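Long-range contacts in azurocidin (Homo sapiens, PDB 1A7S), which binds heparin and kills many Gram-negative bacteria, and attracts monocytes and fibroblasts as a neutrophil granule protein built like a serine protease: residues 88-93 against 210-215; 108-113 against 183-188; 157-162 against 203-208. One frame throughout, in Å; residues are numbered along the deposited sequence.

Interaction 1: 88-93 against 210-215; sequences NDLMLL and RDWIDG
The indole of Trp212 carries its six-membered ring in between two leucines of 88-93, and both meet it obliquely, on neither a clean face nor a clean edge. The corner atom CZ3 takes most of the contact: Leu90 CD2 lies 3.8 Å from Trp212 CZ3, and Leu92 CD1 lies 3.9 Å from that same atom. Leu92 also brings its branch point close, with CG 4.1 Å from Trp212 CH2. The second flat group, the guanidinium of Arg210, receives Asp214 OD1 at its edge and in its plane. This salt bridge, Arg210 NE to Asp214 OD1 2.9 Å, spans one helical turn on the side turned from the leucines.

Trp212 holds CG anti to its own N (chi1 175°), which sends the ring off the helix toward residues 90 and 92, alternate residues of an extended chain whose side chains point the same way. Beside it, Ile213 offers two branches: CG2 stands 4.1 Å from Leu92 CD1, and CD1 stands 4.2 Å from Leu90 CD2. No hydrogen bond crosses here; branched aliphatic groups and a broad ring suit an interface made by apolar packing. Met37 of strand 35-38 and Ile31 of strand 23-32 add to the apolar layer. Such an arrangement belongs to the chymotrypsin-like fold, in which the C-terminal helix, here 210-218, packs against the N-terminal barrel, to which strand 91-95 belongs.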
ATOM      1  N   ASN A  88      -8.299  -2.197  11.557  1.00 11.83           N
ATOM      2  CA  ASN A  88      -7.983  -0.798  11.319  1.00 10.47           C
ATOM      3  C   ASN A  88      -6.543  -0.619  10.973  1.00  9.60           C
ATOM      4  O   ASN A  88      -5.845   0.248  11.480  1.00 10.15           O
ATOM      5  CB  ASN A  88      -8.434   0.041  12.478  1.00 11.71           C
ATOM      6  CG  ASN A  88      -9.936   0.035  12.754  1.00 14.87           C
ATOM      7  OD1 ASN A  88     -10.718  -0.569  12.072  1.00 14.17           O
ATOM      8  ND2 ASN A  88     -10.279   0.789  13.803  1.00 31.12           N
ATOM      9  N   ASP A  89      -6.059  -1.478  10.068  1.00 10.24           N
ATOM     10  CA  ASP A  89      -4.651  -1.543   9.683  1.00  8.87           C
ATOM     11  C   ASP A  89      -4.324  -0.498   8.640  1.00  8.17           C
ATOM     12  O   ASP A  89      -4.229  -0.752   7.454  1.00  9.26           O
ATOM     13  CB  ASP A  89      -4.286  -2.943   9.223  1.00  9.80           C
ATOM     14  CG  ASP A  89      -2.763  -3.099   9.054  1.00 10.05           C
ATOM     15  OD1 ASP A  89      -2.057  -2.122   9.407  1.00  8.92           O
ATOM     16  OD2 ASP A  89      -2.338  -4.169   8.642  1.00  9.43           O
ATOM     17  N   LEU A  90      -4.129   0.723   9.125  1.00  8.78           N
ATOM     18  CA  LEU A  90      -4.062   1.896   8.274  1.00  9.12           C
ATOM     19  C   LEU A  90      -3.215   2.960   8.998  1.00  8.60           C
ATOM     20  O   LEU A  90      -3.419   3.262  10.165  1.00 10.64           O
ATOM     21  CB  LEU A  90      -5.417   2.418   7.959  1.00 11.56           C
ATOM     22  CG  LEU A  90      -5.498   3.758   7.122  1.00 14.64           C
ATOM     23  CD1 LEU A  90      -5.071   3.432   5.791  1.00 16.98           C
ATOM     24  CD2 LEU A  90      -6.940   4.279   7.206  1.00 17.96           C
ATOM     25  N   MET A  91      -2.238   3.498   8.269  1.00  8.58           N
ATOM     26  CA  MET A  91      -1.371   4.523   8.821  1.00  9.10           C
ATOM     27  C   MET A  91      -1.139   5.579   7.779  1.00  7.94           C
ATOM     28  O   MET A  91      -0.886   5.209   6.620  1.00  9.25           O
ATOM     29  CB  MET A  91      -0.064   3.912   9.310  1.00 10.56           C
ATOM     30  CG  MET A  91       0.827   4.984   9.996  1.00 12.37           C
ATOM     31  SD  MET A  91       1.999   4.344  11.007  0.50 14.12           S
ATOM     32  CE  MET A  91       1.165   3.540  12.354  0.50 14.40           C
ATOM     33  N   LEU A  92      -1.171   6.827   8.153  1.00  7.59           N
ATOM     34  CA  LEU A  92      -0.810   7.927   7.285  1.00  6.98           C
ATOM     35  C   LEU A  92       0.524   8.498   7.762  1.00  7.44           C
ATOM     36  O   LEU A  92       0.676   8.812   8.934  1.00  8.64           O
ATOM     37  CB  LEU A  92      -1.901   9.024   7.306  1.00  8.74           C
ATOM     38  CG  LEU A  92      -3.274   8.528   6.869  1.00 13.34           C
ATOM     39  CD1 LEU A  92      -4.232   9.753   6.738  1.00 18.01           C
ATOM     40  CD2 LEU A  92      -3.299   7.743   5.613  1.00 13.08           C
ATOM     41  N   LEU A  93       1.402   8.652   6.793  1.00  7.60           N
ATOM     42  CA  LEU A  93       2.752   9.204   7.047  1.00  8.27           C
ATOM     43  C   LEU A  93       2.770  10.616   6.439  1.00  8.32           C
ATOM     44  O   LEU A  93       2.588  10.797   5.259  1.00  8.95           O
ATOM     45  CB  LEU A  93       3.782   8.337   6.342  1.00  8.50           C
ATOM     46  CG  LEU A  93       3.795   6.835   6.594  1.00  9.40           C
ATOM     47  CD1 LEU A  93       4.852   6.124   5.798  1.00  9.95           C
ATOM     48  CD2 LEU A  93       3.897   6.537   8.071  1.00 11.22           C
ATOM     49  N   ARG A 210     -12.442   7.068   5.000  1.00  7.61           N
ATOM     50  CA  ARG A 210     -12.222   8.302   4.220  1.00  7.02           C
ATOM     51  C   ARG A 210     -12.383   9.569   5.018  1.00  6.82           C
ATOM     52  O   ARG A 210     -11.582  10.488   4.895  1.00  7.74           O
ATOM     53  CB  ARG A 210     -13.105   8.318   2.988  1.00  7.22           C
ATOM     54  CG  ARG A 210     -13.055   9.569   2.166  1.00  7.17           C
ATOM     55  CD  ARG A 210     -11.659   9.854   1.569  1.00  8.19           C
ATOM     56  NE  ARG A 210     -11.631  11.134   0.887  1.00  7.90           N
ATOM     57  CZ  ARG A 210     -12.029  11.340  -0.362  1.00  7.34           C
ATOM     58  NH1 ARG A 210     -12.483  10.384  -1.097  1.00  7.74           N
ATOM     59  NH2 ARG A 210     -11.963  12.586  -0.881  1.00  9.97           N
ATOM     60  N   ASP A 211     -13.449   9.688   5.792  1.00  7.63           N
ATOM     61  CA  ASP A 211     -13.644  10.906   6.575  1.00  7.81           C
ATOM     62  C   ASP A 211     -12.476  11.084   7.554  1.00  8.00           C
ATOM     63  O   ASP A 211     -11.999  12.219   7.771  1.00  8.53           O
ATOM     64  CB  ASP A 211     -14.965  10.856   7.355  1.00  8.18           C
ATOM     65  CG  ASP A 211     -16.207  10.917   6.488  1.00  8.33           C
ATOM     66  OD1 ASP A 211     -16.131  11.160   5.286  1.00  8.96           O
ATOM     67  OD2 ASP A 211     -17.298  10.764   7.114  1.00 10.52           O
ATOM     68  N   TRP A 212     -12.029   9.991   8.177  1.00  7.97           N
ATOM     69  CA  TRP A 212     -10.875  10.124   9.099  1.00  7.86           C
ATOM     70  C   TRP A 212      -9.621  10.540   8.381  1.00  7.34           C
ATOM     71  O   TRP A 212      -8.900  11.442   8.811  1.00  8.47           O
ATOM     72  CB  TRP A 212     -10.699   8.794   9.867  1.00  8.33           C
ATOM     73  CG  TRP A 212      -9.441   8.861  10.727  1.00  8.36           C
ATOM     74  CD1 TRP A 212      -9.304   9.340  11.954  1.00  9.79           C
ATOM     75  CD2 TRP A 212      -8.146   8.405  10.313  1.00  7.97           C
ATOM     76  NE1 TRP A 212      -8.037   9.289  12.396  1.00 10.92           N
ATOM     77  CE2 TRP A 212      -7.282   8.685  11.394  1.00  9.50           C
ATOM     78  CE3 TRP A 212      -7.647   7.791   9.178  1.00  8.99           C
ATOM     79  CZ2 TRP A 212      -5.928   8.375  11.381  1.00 10.81           C
ATOM     80  CZ3 TRP A 212      -6.271   7.494   9.153  1.00 10.97           C
ATOM     81  CH2 TRP A 212      -5.454   7.827  10.244  1.00 10.82           C
ATOM     82  N   ILE A 213      -9.364   9.956   7.208  1.00  7.51           N
ATOM     83  CA  ILE A 213      -8.230  10.340   6.366  1.00  7.88           C
ATOM     84  C   ILE A 213      -8.282  11.829   6.043  1.00  7.94           C
ATOM     85  O   ILE A 213      -7.310  12.565   6.155  1.00  8.39           O
ATOM     86  CB  ILE A 213      -8.220   9.475   5.082  1.00  8.01           C
ATOM     87  CG1 ILE A 213      -7.813   8.029   5.343  1.00  8.85           C
ATOM     88  CG2 ILE A 213      -7.266  10.101   4.039  1.00  9.64           C
ATOM     89  CD1 ILE A 213      -8.006   7.057   4.234  1.00  9.82           C
ATOM     90  N   ASP A 214      -9.489  12.294   5.632  1.00  8.08           N
ATOM     91  CA  ASP A 214      -9.625  13.720   5.287  1.00  8.51           C
ATOM     92  C   ASP A 214      -9.293  14.596   6.483  1.00  8.76           C
ATOM     93  O   ASP A 214      -8.717  15.695   6.321  1.00  9.49           O
ATOM     94  CB  ASP A 214     -11.036  14.007   4.821  1.00  8.85           C
ATOM     95  CG  ASP A 214     -11.351  13.514   3.443  1.00  9.42           C
ATOM     96  OD1 ASP A 214     -10.462  12.997   2.742  1.00 10.63           O
ATOM     97  OD2 ASP A 214     -12.548  13.639   3.087  1.00 11.04           O
ATOM     98  N   GLY A 215      -9.641  14.171   7.681  1.00  8.54           N
ATOM     99  CA  GLY A 215      -9.300  14.965   8.866  1.00  9.39           C
ATOM    100  C   GLY A 215      -7.769  15.127   8.982  1.00  9.19           C
ATOM    101  O   GLY A 215      -7.268  16.205   9.229  1.00 10.96           O
TER

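Interaction 2: 108-113 against 183-188; sequences LPLPLQ and GLAHGV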
ATOM      1  N   LEU A 108      -2.584   8.959  -5.828  1.00  6.80           N
ATOM      2  CA  LEU A 108      -3.607   7.941  -6.047  1.00  6.87           C
ATOM      3  C   LEU A 108      -4.915   8.406  -5.361  1.00  6.61           C
ATOM      4  O   LEU A 108      -4.907   8.629  -4.163  1.00  7.61           O
ATOM      5  CB  LEU A 108      -3.162   6.634  -5.365  1.00  7.28           C
ATOM      6  CG  LEU A 108      -4.106   5.443  -5.496  1.00  7.75           C
ATOM      7  CD1 LEU A 108      -4.342   5.072  -6.931  1.00  9.96           C
ATOM      8  CD2 LEU A 108      -3.541   4.253  -4.735  1.00  8.82           C
ATOM      9  N   PRO A 109      -5.996   8.528  -6.113  1.00  7.03           N
ATOM     10  CA  PRO A 109      -7.262   8.986  -5.525  1.00  7.52           C
ATOM     11  C   PRO A 109      -7.946   7.924  -4.686  1.00  6.36           C
ATOM     12  O   PRO A 109      -7.726   6.722  -4.852  1.00  6.98           O
ATOM     13  CB  PRO A 109      -8.144   9.310  -6.772  1.00  9.01           C
ATOM     14  CG  PRO A 109      -7.511   8.655  -7.906  1.00 16.24           C
ATOM     15  CD  PRO A 109      -6.067   8.431  -7.581  1.00  8.78           C
ATOM     16  N   LEU A 110      -8.782   8.405  -3.779  1.00  6.97           N
ATOM     17  CA  LEU A 110      -9.454   7.584  -2.793  1.00  7.01           C
ATOM     18  C   LEU A 110     -10.935   7.441  -3.095  1.00  6.96           C
ATOM     19  O   LEU A 110     -11.553   8.341  -3.638  1.00  7.61           O
ATOM     20  CB  LEU A 110      -9.330   8.248  -1.402  1.00  8.24           C
ATOM     21  CG  LEU A 110      -7.929   8.512  -0.889  1.00  8.57           C
ATOM     22  CD1 LEU A 110      -7.971   9.386   0.359  1.00 13.59           C
ATOM     23  CD2 LEU A 110      -7.246   7.168  -0.519  1.00 13.63           C
ATOM     24  N   PRO A 111     -11.527   6.339  -2.610  1.00  6.93           N
ATOM     25  CA  PRO A 111     -12.964   6.218  -2.625  1.00  7.29           C
ATOM     26  C   PRO A 111     -13.584   7.193  -1.625  1.00  6.63           C
ATOM     27  O   PRO A 111     -12.994   7.550  -0.610  1.00  7.16           O
ATOM     28  CB  PRO A 111     -13.186   4.773  -2.194  1.00  8.90           C
ATOM     29  CG  PRO A 111     -12.009   4.412  -1.337  1.00 11.75           C
ATOM     30  CD  PRO A 111     -10.871   5.217  -1.873  1.00  9.15           C
ATOM     31  N   LEU A 112     -14.846   7.534  -1.888  1.00  7.35           N
ATOM     32  CA  LEU A 112     -15.650   8.274  -0.935  1.00  7.85           C
ATOM     33  C   LEU A 112     -16.056   7.378   0.239  1.00  8.11           C
ATOM     34  O   LEU A 112     -16.068   6.130   0.119  1.00  8.41           O
ATOM     35  CB  LEU A 112     -16.930   8.838  -1.610  1.00  8.07           C
ATOM     36  CG  LEU A 112     -16.704   9.891  -2.676  1.00  8.22           C
ATOM     37  CD1 LEU A 112     -17.965  10.138  -3.444  1.00  9.71           C
ATOM     38  CD2 LEU A 112     -16.197  11.207  -2.086  1.00  8.92           C
ATOM     39  N   GLN A 113     -16.328   7.983   1.374  1.00  7.90           N
ATOM     40  CA  GLN A 113     -16.727   7.281   2.558  1.00  7.51           C
ATOM     41  C   GLN A 113     -17.822   6.294   2.254  1.00  7.96           C
ATOM     42  O   GLN A 113     -18.862   6.641   1.622  1.00  9.37           O
ATOM     43  CB  GLN A 113     -17.149   8.259   3.648  1.00  8.42           C
ATOM     44  CG  GLN A 113     -17.613   7.666   4.956  1.00  8.83           C
ATOM     45  CD  GLN A 113     -16.464   7.039   5.757  1.00  8.40           C
ATOM     46  OE1 GLN A 113     -15.412   7.574   5.898  1.00  9.94           O
ATOM     47  NE2 GLN A 113     -16.788   5.855   6.357  1.00  9.55           N
ATOM     48  N   GLY A 183      -9.692   2.626 -10.600  1.00 12.48           N
ATOM     49  CA  GLY A 183      -8.850   3.813 -10.474  1.00 13.43           C
ATOM     50  C   GLY A 183      -8.671   4.342  -9.088  1.00 10.88           C
ATOM     51  O   GLY A 183      -7.999   5.373  -8.922  1.00 13.01           O
ATOM     52  N   LEU A 184      -9.209   3.684  -8.059  1.00  8.63           N
ATOM     53  CA  LEU A 184      -9.187   4.176  -6.699  1.00  8.06           C
ATOM     54  C   LEU A 184      -8.471   3.215  -5.741  1.00  7.79           C
ATOM     55  O   LEU A 184      -8.497   1.992  -5.937  1.00  8.05           O
ATOM     56  CB  LEU A 184     -10.599   4.373  -6.169  1.00  8.01           C
ATOM     57  CG  LEU A 184     -11.513   5.314  -6.957  1.00  8.18           C
ATOM     58  CD1 LEU A 184     -12.888   5.368  -6.336  1.00 10.63           C
ATOM     59  CD2 LEU A 184     -10.905   6.714  -7.040  1.00  9.80           C
ATOM     60  N   ALA A 185      -7.925   3.794  -4.680  1.00  7.91           N
ATOM     61  CA  ALA A 185      -7.282   2.989  -3.590  1.00  7.27           C
ATOM     62  C   ALA A 185      -8.321   2.435  -2.656  1.00  6.84           C
ATOM     63  O   ALA A 185      -8.705   3.002  -1.645  1.00  7.62           O
ATOM     64  CB  ALA A 185      -6.333   3.916  -2.818  1.00  8.98           C
ATOM     65  N   HIS A 186      -8.862   1.242  -2.996  1.00  7.42           N
ATOM     66  CA  HIS A 186      -9.904   0.613  -2.166  1.00  6.89           C
ATOM     67  C   HIS A 186      -9.315  -0.215  -1.062  1.00  7.09           C
ATOM     68  O   HIS A 186     -10.055  -0.552  -0.136  1.00  7.10           O
ATOM     69  CB  HIS A 186     -10.796  -0.261  -3.083  1.00  7.87           C
ATOM     70  CG  HIS A 186     -11.921   0.478  -3.694  1.00  9.08           C
ATOM     71  ND1 HIS A 186     -12.990   0.864  -2.931  1.00 11.10           N
ATOM     72  CD2 HIS A 186     -12.074   0.995  -4.965  1.00 11.08           C
ATOM     73  CE1 HIS A 186     -13.832   1.529  -3.763  1.00 13.54           C
ATOM     74  NE2 HIS A 186     -13.276   1.610  -4.968  1.00 13.81           N
ATOM     75  N   GLY A 187      -8.030  -0.553  -1.085  1.00  6.82           N
ATOM     76  CA  GLY A 187      -7.455  -1.328  -0.061  1.00  7.03           C
ATOM     77  C   GLY A 187      -5.993  -0.943   0.223  1.00  6.71           C
ATOM     78  O   GLY A 187      -5.336  -0.373  -0.590  1.00  7.44           O
ATOM     79  N   VAL A 188      -5.574  -1.328   1.426  1.00  6.86           N
ATOM     80  CA  VAL A 188      -4.193  -1.240   1.873  1.00  7.00           C
ATOM     81  C   VAL A 188      -3.769  -2.663   2.296  1.00  6.79           C
ATOM     82  O   VAL A 188      -4.424  -3.248   3.146  1.00  7.63           O
ATOM     83  CB  VAL A 188      -4.028  -0.279   3.058  1.00  7.73           C
ATOM     84  CG1 VAL A 188      -2.619  -0.359   3.627  1.00  8.57           C
ATOM     85  CG2 VAL A 188      -4.320   1.161   2.608  1.00  9.84           C
TER
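Leu108 sets CG trans to its amide nitrogen (chi1 -180°), and this swings its CD2 branch down onto the methyl of Ala185. Leu110, with CG next to the backbone N instead (chi1 -58°), starts out away from strand 184-188 yet brings CD2 back to the same methyl, 4.1 Å from Ala185 CB. The first of these meetings is tight: Leu108 CD2 and Ala185 CB are 3.4 Å apart, so a small side chain fits well here.

One backbone bond joins the segments. Ala185 N gives its hydrogen to Pro109 O at 2.9 Å, nearly straight at 166° and close to the line of the carbonyl; Leu184 CA adds a CH contact to the same oxygen. The proline rings serve as apolar surface. Pro109 CB touches Leu184 CD2 at 3.8 Å, the two side chains crossing at about a right angle, while Leu184 CD1 touches Pro111 CA.

Pro111 is buried and points toward the strand. Its CG sits over one face of the His186 imidazole, and its CB is 3.7 Å from His186 CE1. Pro111 CD comes to 3.1 Å from Ala185 O; proline has no N-H to offer this buried carbonyl, which finds no hydrogen-bond partner. Ala185 is the centre of an inverse gamma turn, and His186 with Gly187 forms a classic beta bulge opposite Leu179. In this chymotrypsin-like fold, the irregular 108-113 lies in the long connection between the two barrels and here lines the start of a C-terminal barrel strand.

Interaction 3: 157-162 against 203-208; sequences NNVCTG and FTRVAL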
ATOM      1  N   ASN A 157     -14.178  -5.273   7.993  1.00 11.16           N
ATOM      2  CA  ASN A 157     -13.085  -4.275   8.048  1.00 10.98           C
ATOM      3  C   ASN A 157     -12.159  -4.315   6.828  1.00  9.20           C
ATOM      4  O   ASN A 157     -11.349  -3.404   6.669  1.00  9.77           O
ATOM      5  CB  ASN A 157     -12.204  -4.599   9.290  1.00 12.06           C
ATOM      6  CG  ASN A 157     -11.448  -3.422   9.776  1.00 11.12           C
ATOM      7  OD1 ASN A 157     -10.205  -3.425   9.805  1.00 13.89           O
ATOM      8  ND2 ASN A 157     -12.158  -2.384  10.159  1.00 15.05           N
ATOM      9  N   ASN A 158     -12.275  -5.370   6.035  1.00  9.68           N
ATOM     10  CA  ASN A 158     -11.374  -5.636   4.944  1.00  9.53           C
ATOM     11  C   ASN A 158     -12.072  -5.716   3.611  1.00  9.29           C
ATOM     12  O   ASN A 158     -13.290  -5.940   3.538  1.00 10.96           O
ATOM     13  CB  ASN A 158     -10.623  -6.961   5.177  1.00  9.37           C
ATOM     14  CG  ASN A 158      -9.678  -6.842   6.381  1.00 10.31           C
ATOM     15  OD1 ASN A 158      -8.508  -6.305   6.236  1.00 13.95           O
ATOM     16  ND2 ASN A 158     -10.053  -7.284   7.478  1.00 11.18           N
ATOM     17  N   VAL A 159     -11.305  -5.589   2.552  1.00  9.51           N
ATOM     18  CA  VAL A 159     -11.650  -5.987   1.204  1.00 10.01           C
ATOM     19  C   VAL A 159     -10.662  -7.146   0.872  1.00  8.59           C
ATOM     20  O   VAL A 159      -9.478  -7.027   1.146  1.00  9.72           O
ATOM     21  CB  VAL A 159     -11.399  -4.854   0.164  1.00 12.40           C
ATOM     22  CG1 VAL A 159     -11.664  -5.395  -1.252  1.00 15.95           C
ATOM     23  CG2 VAL A 159     -12.285  -3.684   0.439  1.00 14.12           C
ATOM     24  N   CYS A 160     -11.215  -8.278   0.478  1.00  9.46           N
ATOM     25  CA  CYS A 160     -10.427  -9.474   0.227  1.00  9.52           C
ATOM     26  C   CYS A 160     -10.407  -9.799  -1.254  1.00  8.84           C
ATOM     27  O   CYS A 160     -11.361  -9.545  -1.968  1.00 10.42           O
ATOM     28  CB  CYS A 160     -10.966 -10.664   0.985  1.00 10.06           C
ATOM     29  SG  CYS A 160     -10.925 -10.480   2.746  1.00 12.40           S
ATOM     30  N   THR A 161      -9.239 -10.364  -1.676  1.00  9.24           N
ATOM     31  CA  THR A 161      -9.063 -10.693  -3.071  1.00  9.54           C
ATOM     32  C   THR A 161      -8.462 -12.049  -3.255  1.00  9.13           C
ATOM     33  O   THR A 161      -7.855 -12.631  -2.343  1.00 10.03           O
ATOM     34  CB  THR A 161      -8.175  -9.662  -3.798  1.00  9.55           C
ATOM     35  OG1 THR A 161      -6.840  -9.720  -3.256  1.00 10.60           O
ATOM     36  CG2 THR A 161      -8.672  -8.265  -3.621  1.00 11.15           C
ATOM     37  N   GLY A 162      -8.666 -12.575  -4.454  1.00 10.14           N
ATOM     38  CA  GLY A 162      -8.057 -13.832  -4.845  1.00 10.23           C
ATOM     39  C   GLY A 162      -7.701 -13.788  -6.319  1.00 10.52           C
ATOM     40  O   GLY A 162      -8.036 -12.840  -7.064  1.00 10.81           O
ATOM     41  N   PHE A 203      -7.005  -6.802   2.621  1.00  7.89           N
ATOM     42  CA  PHE A 203      -6.646  -5.411   2.528  1.00  7.44           C
ATOM     43  C   PHE A 203      -7.557  -4.603   3.448  1.00  7.50           C
ATOM     44  O   PHE A 203      -8.749  -4.877   3.551  1.00  9.23           O
ATOM     45  CB  PHE A 203      -6.878  -4.901   1.066  1.00  8.00           C
ATOM     46  CG  PHE A 203      -5.977  -5.539   0.061  1.00  7.82           C
ATOM     47  CD1 PHE A 203      -6.276  -6.713  -0.543  1.00  8.52           C
ATOM     48  CD2 PHE A 203      -4.820  -4.887  -0.323  1.00  7.98           C
ATOM     49  CE1 PHE A 203      -5.472  -7.320  -1.463  1.00 10.01           C
ATOM     50  CE2 PHE A 203      -3.986  -5.442  -1.281  1.00  9.62           C
ATOM     51  CZ  PHE A 203      -4.283  -6.683  -1.812  1.00  9.51           C
ATOM     52  N   THR A 204      -7.016  -3.626   4.127  1.00  7.89           N
ATOM     53  CA  THR A 204      -7.865  -2.702   4.908  1.00  7.81           C
ATOM     54  C   THR A 204      -8.814  -2.011   3.981  1.00  7.39           C
ATOM     55  O   THR A 204      -8.405  -1.557   2.901  1.00  8.03           O
ATOM     56  CB  THR A 204      -6.929  -1.680   5.589  1.00  9.99           C
ATOM     57  OG1 THR A 204      -5.969  -2.452   6.275  1.00 12.65           O
ATOM     58  CG2 THR A 204      -7.735  -0.734   6.513  1.00 11.93           C
ATOM     59  N   ARG A 205     -10.089  -1.948   4.341  1.00  7.29           N
ATOM     60  CA  ARG A 205     -11.112  -1.342   3.515  1.00  7.67           C
ATOM     61  C   ARG A 205     -11.053   0.179   3.636  1.00  7.11           C
ATOM     62  O   ARG A 205     -11.617   0.767   4.540  1.00  8.58           O
ATOM     63  CB  ARG A 205     -12.470  -1.889   3.912  1.00  8.95           C
ATOM     64  CG  ARG A 205     -13.596  -1.416   2.965  1.00 11.08           C
ATOM     65  CD  ARG A 205     -14.991  -2.009   3.363  1.00 16.12           C
ATOM     66  NE  ARG A 205     -15.018  -3.439   2.993  1.00 15.76           N
ATOM     67  CZ  ARG A 205     -15.493  -3.936   1.859  1.00 15.97           C
ATOM     68  NH1 ARG A 205     -15.804  -3.102   0.837  1.00 21.56           N
ATOM     69  NH2 ARG A 205     -15.607  -5.215   1.682  1.00 18.20           N
ATOM     70  N   VAL A 206     -10.374   0.804   2.710  1.00  7.32           N
ATOM     71  CA  VAL A 206     -10.078   2.229   2.726  1.00  7.66           C
ATOM     72  C   VAL A 206     -11.325   3.069   2.856  1.00  7.22           C
ATOM     73  O   VAL A 206     -11.344   4.085   3.577  1.00  7.98           O
ATOM     74  CB  VAL A 206      -9.228   2.650   1.550  1.00  7.30           C
ATOM     75  CG1 VAL A 206      -9.024   4.169   1.488  1.00  8.20           C
ATOM     76  CG2 VAL A 206      -7.846   2.011   1.595  1.00  8.17           C
ATOM     77  N   ALA A 207     -12.378   2.696   2.159  1.00  7.56           N
ATOM     78  CA  ALA A 207     -13.584   3.510   2.150  1.00  8.02           C
ATOM     79  C   ALA A 207     -14.220   3.683   3.526  1.00  7.56           C
ATOM     80  O   ALA A 207     -14.973   4.631   3.743  1.00  8.62           O
ATOM     81  CB  ALA A 207     -14.599   2.970   1.171  1.00  8.74           C
ATOM     82  N   LEU A 208     -13.917   2.793   4.451  1.00  8.07           N
ATOM     83  CA  LEU A 208     -14.453   2.958   5.821  1.00  8.39           C
ATOM     84  C   LEU A 208     -13.815   4.130   6.529  1.00  8.07           C
ATOM     85  O   LEU A 208     -14.333   4.578   7.551  1.00 10.11           O
ATOM     86  CB  LEU A 208     -14.195   1.700   6.632  1.00 10.42           C
ATOM     87  CG  LEU A 208     -14.920   0.438   6.238  1.00 12.56           C
ATOM     88  CD1 LEU A 208     -14.472  -0.716   7.126  1.00 15.08           C
ATOM     89  CD2 LEU A 208     -16.417   0.705   6.284  1.00 20.31           C
TER
HETATM   90  O   HOH W   1      -7.718  -3.464   8.576  1.00 12.98           O
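Val159 and Phe203 pair between strands 158-162 and 201-205, antiparallel neighbours in the C-terminal barrel of this chymotrypsin-like protein. Backbone bonds come first: the pair is a hydrogen-bonded one, Val159 N to Phe203 O 2.8 Å and Phe203 N to Val159 O 2.9 Å, and Arg205 N reaches Asn157 O at 3.0 Å.

Arginine adds a side-chain grip. Its chain, bent at chi3 (-74°), folds back so that Arg205 NE bonds to Asn158 O at 3.1 Å, approaching from above the carbonyl plane instead of along a lone pair; Arg205 NH2 adds a weak second bond to Asn158 O.

Packing contacts flank these bonds. Val159 CG2 sits over the centre of one guanidinium face, a place suited to a methyl because that face offers no N-H. At the far end Leu208 CD1 packs on Asn157 CA. Ring edge against oxygen is a separate kind: Phe203 turns its edge to Val159 O and Thr161 OG1, the latter 3.3 Å from Phe203 CE1.

A water completes the polar set, donating to Asn157 OD1 and Thr204 OG1. Those oxygens also bond outside the pair: Thr204 OG1 with Asp89 O, and Asn157 OD1 with the backbone N of Asn88.

The three contacts lie close together, their centres 10 to 13 Å apart. Interactions 1 and 2 meet where Arg210 NH1 bonds to Pro111 O at 2.9 Å and Asp211 N to Gln113 OE1 at 2.9 Å, tying the helix start to the 108-113 connection. Between interactions 1 and 3, Leu90 CB packs 4.2 Å from Thr204 CG2. Interactions 2 and 3 share a sheet: Val188 O accepts from Thr204 N at 2.8 Å. By family comparison, Asp89 of interaction 1 probably occupies the place of the S1 protease aspartate; its OD2 hydrogen-bonds to Ser41 OG and Ser190 OG. An N-acetylglucosamine touches Gln113. The side chain of Leu208 is about 6 Å from a bound N-acetylglucosamine.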